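Local atomic coordinates of pectinesterase inhibitor (Actinidia chinensis, PDB entry 1XG2), a protein that inhibits pectin methylesterase and may take part in the regulation of fruit ripening. Residues L34-G38 with I146-L150; I55-L59 with P126-H130. One frame throughout, in Å; residues are numbered along the deposited sequence.

Contacts 1 and 2 join the same two helices, 34-60 and 127-149, at opposite ends of the four-helix bundle. Their centres lie 31 Å apart, on opposite sides of the centre of the chain, and their nearest atoms are still about 22 Å from each other. The start of one helix meets the end of the other in both places, as expected of antiparallel neighbours: residues 34-38 face 146-150 in contact 1, and 55-59 face 126-130 in contact 2. Only contact 1 borders the enzyme: Asn148, on the same helical turn but outside the packed interface, hydrogen-bonds through ND2 to Asn190 O of the Pectinesterase 1 chain.

Contact 1 (L34-G38 with I146-L150); sequences LKGLG and ISNLL
Ile146 presses both its branches onto the backbone of helix 34-60, and here residues 34-38 and 146-150 bring their backbones nearest. Its CG2 lies 3.6 Å from Leu34 O and also approaches the CA of Gly38, while CD1 reaches 3.7 Å from Gly38 N. The first torsion, chi1 -70°, sets CG1 opposite the carbonyl carbon and CG2 opposite the backbone N, so the two branches diverge over the first helical turn. Without a side chain at Gly38, the CA atoms of Gly38 and Ile146 come within 6.1 Å. Leu37 CB adds to the patch beside CD1, and Ile9 of helix 4-9 covers Leu37 and Ile146.

The side toward solvent is formed by Leu34, Leu149 and Lys35, all partly exposed, though Leu34 still packs closely. It lies across Leu149 at nearly a right angle, its CD1 3.7 Å from Leu149 CB. From buried Leu150, just past the end of helix 127-149, CD2 reaches 3.7 Å from Leu34 CB and, at 4.0 Å, touches Lys35 CG. Lys35 thus gives only its aliphatic stem here; its NZ hydrogen-bonds to Leu93 O near the C-terminal end of helix 66-95.

Leu34 O and Gly38 N, beside the Ile146 methyls, already pair with each other in the helix, and no side chain forms a polar bond across; the contact is apolar packing, whose fit probably sets how the two ends sit.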
# COMPACT_ATOMS: atom_id res chain seq x y z
N LEU B 34 6.53 16.08 24.21
CA LEU B 34 6.47 15.45 22.89
C LEU B 34 5.03 15.21 22.47
O LEU B 34 4.68 15.46 21.34
CB LEU B 34 7.27 14.14 22.83
CG LEU B 34 8.73 14.23 22.39
CD1 LEU B 34 9.39 12.84 22.43
CD2 LEU B 34 8.87 14.87 21.01
N LYS B 35 4.19 14.71 23.38
CA LYS B 35 2.80 14.45 23.04
C LYS B 35 2.07 15.71 22.63
O LYS B 35 1.31 15.72 21.68
CB LYS B 35 2.04 13.79 24.20
CG LYS B 35 2.21 12.29 24.28
CD LYS B 35 1.19 11.65 25.25
CE LYS B 35 0.95 10.16 24.94
NZ LYS B 35 -0.46 9.74 25.23
N GLY B 36 2.28 16.78 23.39
CA GLY B 36 1.69 18.07 23.07
C GLY B 36 2.12 18.61 21.71
O GLY B 36 1.29 19.11 20.97
N LEU B 37 3.41 18.50 21.38
CA LEU B 37 3.90 18.94 20.08
C LEU B 37 3.28 18.08 18.99
O LEU B 37 2.88 18.60 17.96
CB LEU B 37 5.43 18.88 20.01
CG LEU B 37 6.13 19.83 20.99
CD1 LEU B 37 7.62 19.55 21.03
CD2 LEU B 37 5.86 21.28 20.63
N GLY B 38 3.13 16.78 19.27
CA GLY B 38 2.46 15.84 18.38
C GLY B 38 1.04 16.22 18.02
O GLY B 38 0.68 16.26 16.85
N ILE B 146 7.95 12.93 15.34
CA ILE B 146 7.53 12.93 16.73
C ILE B 146 7.10 11.50 17.11
O ILE B 146 7.46 11.02 18.19
CB ILE B 146 6.42 13.98 16.95
CG1 ILE B 146 7.00 15.39 16.84
CG2 ILE B 146 5.78 13.82 18.31
CD1 ILE B 146 5.95 16.47 16.86
N SER B 147 6.39 10.81 16.22
CA SER B 147 5.96 9.43 16.50
C SER B 147 7.15 8.50 16.76
O SER B 147 7.02 7.52 17.53
CB SER B 147 5.07 8.85 15.38
OG SER B 147 5.84 8.44 14.25
N ASN B 148 8.29 8.77 16.14
CA ASN B 148 9.48 7.94 16.35
C ASN B 148 10.27 8.33 17.60
O ASN B 148 10.98 7.51 18.15
CB ASN B 148 10.39 7.92 15.12
CG ASN B 148 9.71 7.35 13.88
OD1 ASN B 148 8.79 6.52 13.98
ND2 ASN B 148 10.14 7.78 12.71
N LEU B 149 10.16 9.59 18.03
CA LEU B 149 10.81 10.04 19.25
C LEU B 149 10.06 9.61 20.52
O LEU B 149 10.67 9.46 21.58
CB LEU B 149 10.95 11.56 19.27
CG LEU B 149 11.88 12.19 18.24
CD1 LEU B 149 11.72 13.70 18.29
CD2 LEU B 149 13.33 11.78 18.50
N LEU B 150 8.75 9.43 20.42
CA LEU B 150 7.94 9.03 21.58
C LEU B 150 8.37 7.63 22.04
O LEU B 150 8.76 6.82 21.20
CB LEU B 150 6.45 9.07 21.24
CG LEU B 150 5.89 10.49 21.27
CD1 LEU B 150 4.66 10.63 20.37
CD2 LEU B 150 5.56 10.90 22.68

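Contact 2 (I55-L59 with P126-H130); sequences IIASL and PTQLH
Ile55 CG2 sits over the flat face of the Gln128 amide, 3.7 Å from Gln128 CD, as the two side chains reach out from facing helices. Gln128 OE1 is near the other branch, 3.9 Å from Ile55 CD1, and its NE2 is 3.8 Å from Ile55 CG2, so the amide is set against hydrocarbon. The glutamine chain is extended, with CG trans to the backbone N (chi1 -172°), which carries the amide across to helix 34-60.

Deeper in, buried Ile56 brings CG1 to 3.7 Å from Leu129 CD1, the two side chains crossing at a slant. Leu129 also has CG trans to its backbone N (chi1 -178°), and this turns its end toward Ile56 although its CB leaves the backbone in another direction. One turn further along helix 34-60, Leu59 CD1 lies 4.1 Å from Pro126 CG and 4.2 Å from Leu129 CB; Leu59 and the proline ring lie alongside, pointing opposite ways.

These residues close one end of the four-helix bundle typical of the plant invertase and pectin methylesterase inhibitor family. Pro126 is the N-cap residue of helix 127-149, and its carbonyl accepts a hydrogen bond from His130 N.

Around this layer, Tyr72 of helix 66-95 touches both Leu59 and Pro126, and Ile56 packs on Tyr79 and on Cys75, whose disulfide partner is Cys115. Phe119 backs Leu129.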
# COMPACT_ATOMS: atom_id res chain seq x y z
N ILE B 55 -9.15 23.40 -2.46
CA ILE B 55 -8.39 23.80 -3.63
C ILE B 55 -8.63 22.84 -4.79
O ILE B 55 -8.85 23.26 -5.93
CB ILE B 55 -6.88 23.90 -3.32
CG1 ILE B 55 -6.63 25.12 -2.44
CG2 ILE B 55 -6.06 23.95 -4.62
CD1 ILE B 55 -5.23 25.18 -1.83
N ILE B 56 -8.62 21.54 -4.50
CA ILE B 56 -8.85 20.54 -5.54
C ILE B 56 -10.28 20.65 -6.08
O ILE B 56 -10.49 20.59 -7.28
CB ILE B 56 -8.57 19.11 -5.01
CG1 ILE B 56 -7.08 18.96 -4.68
CG2 ILE B 56 -8.95 18.08 -6.04
CD1 ILE B 56 -6.78 17.85 -3.66
N ALA B 57 -11.25 20.81 -5.19
CA ALA B 57 -12.64 20.96 -5.61
C ALA B 57 -12.76 22.17 -6.57
O ALA B 57 -13.42 22.10 -7.61
CB ALA B 57 -13.53 21.12 -4.42
N SER B 58 -12.04 23.24 -6.24
CA SER B 58 -12.08 24.47 -7.05
C SER B 58 -11.44 24.26 -8.42
O SER B 58 -11.99 24.70 -9.44
CB SER B 58 -11.44 25.63 -6.27
OG SER B 58 -11.56 26.87 -6.94
N LEU B 59 -10.32 23.55 -8.48
CA LEU B 59 -9.65 23.22 -9.74
C LEU B 59 -10.51 22.33 -10.66
O LEU B 59 -10.53 22.53 -11.87
CB LEU B 59 -8.30 22.53 -9.48
CG LEU B 59 -7.24 23.44 -8.84
CD1 LEU B 59 -6.06 22.64 -8.31
CD2 LEU B 59 -6.77 24.48 -9.84
N PRO B 126 -1.15 21.72 -11.69
CA PRO B 126 -1.07 23.14 -11.34
C PRO B 126 -0.07 23.35 -10.21
O PRO B 126 -0.02 22.56 -9.26
CB PRO B 126 -2.49 23.47 -10.87
CG PRO B 126 -3.33 22.39 -11.39
CD PRO B 126 -2.49 21.17 -11.44
N THR B 127 0.76 24.38 -10.35
CA THR B 127 1.73 24.75 -9.33
C THR B 127 1.13 24.83 -7.94
O THR B 127 1.74 24.35 -6.99
CB THR B 127 2.39 26.09 -9.69
OG1 THR B 127 3.11 25.93 -10.92
CG2 THR B 127 3.47 26.44 -8.68
N GLN B 128 -0.06 25.42 -7.83
CA GLN B 128 -0.77 25.55 -6.55
C GLN B 128 -0.94 24.20 -5.85
O GLN B 128 -0.79 24.08 -4.63
CB GLN B 128 -2.16 26.15 -6.78
CG GLN B 128 -2.90 26.49 -5.50
CD GLN B 128 -4.30 27.08 -5.68
OE1 GLN B 128 -4.79 27.74 -4.76
NE2 GLN B 128 -4.95 26.82 -6.81
N LEU B 129 -1.30 23.18 -6.62
CA LEU B 129 -1.52 21.85 -6.07
C LEU B 129 -0.19 21.17 -5.77
O LEU B 129 -0.06 20.48 -4.76
CB LEU B 129 -2.37 21.03 -7.03
CG LEU B 129 -2.76 19.62 -6.60
CD1 LEU B 129 -3.45 19.64 -5.26
CD2 LEU B 129 -3.65 19.00 -7.67
N HIS B 130 0.79 21.31 -6.66
CA HIS B 130 2.11 20.77 -6.40
C HIS B 130 2.63 21.29 -5.05
O HIS B 130 3.09 20.52 -4.22
CB HIS B 130 3.08 21.08 -7.56
CG HIS B 130 4.50 20.68 -7.28
ND1 HIS B 130 4.85 19.42 -6.86
CD2 HIS B 130 5.65 21.39 -7.35
CE1 HIS B 130 6.16 19.37 -6.69
NE2 HIS B 130 6.67 20.55 -6.98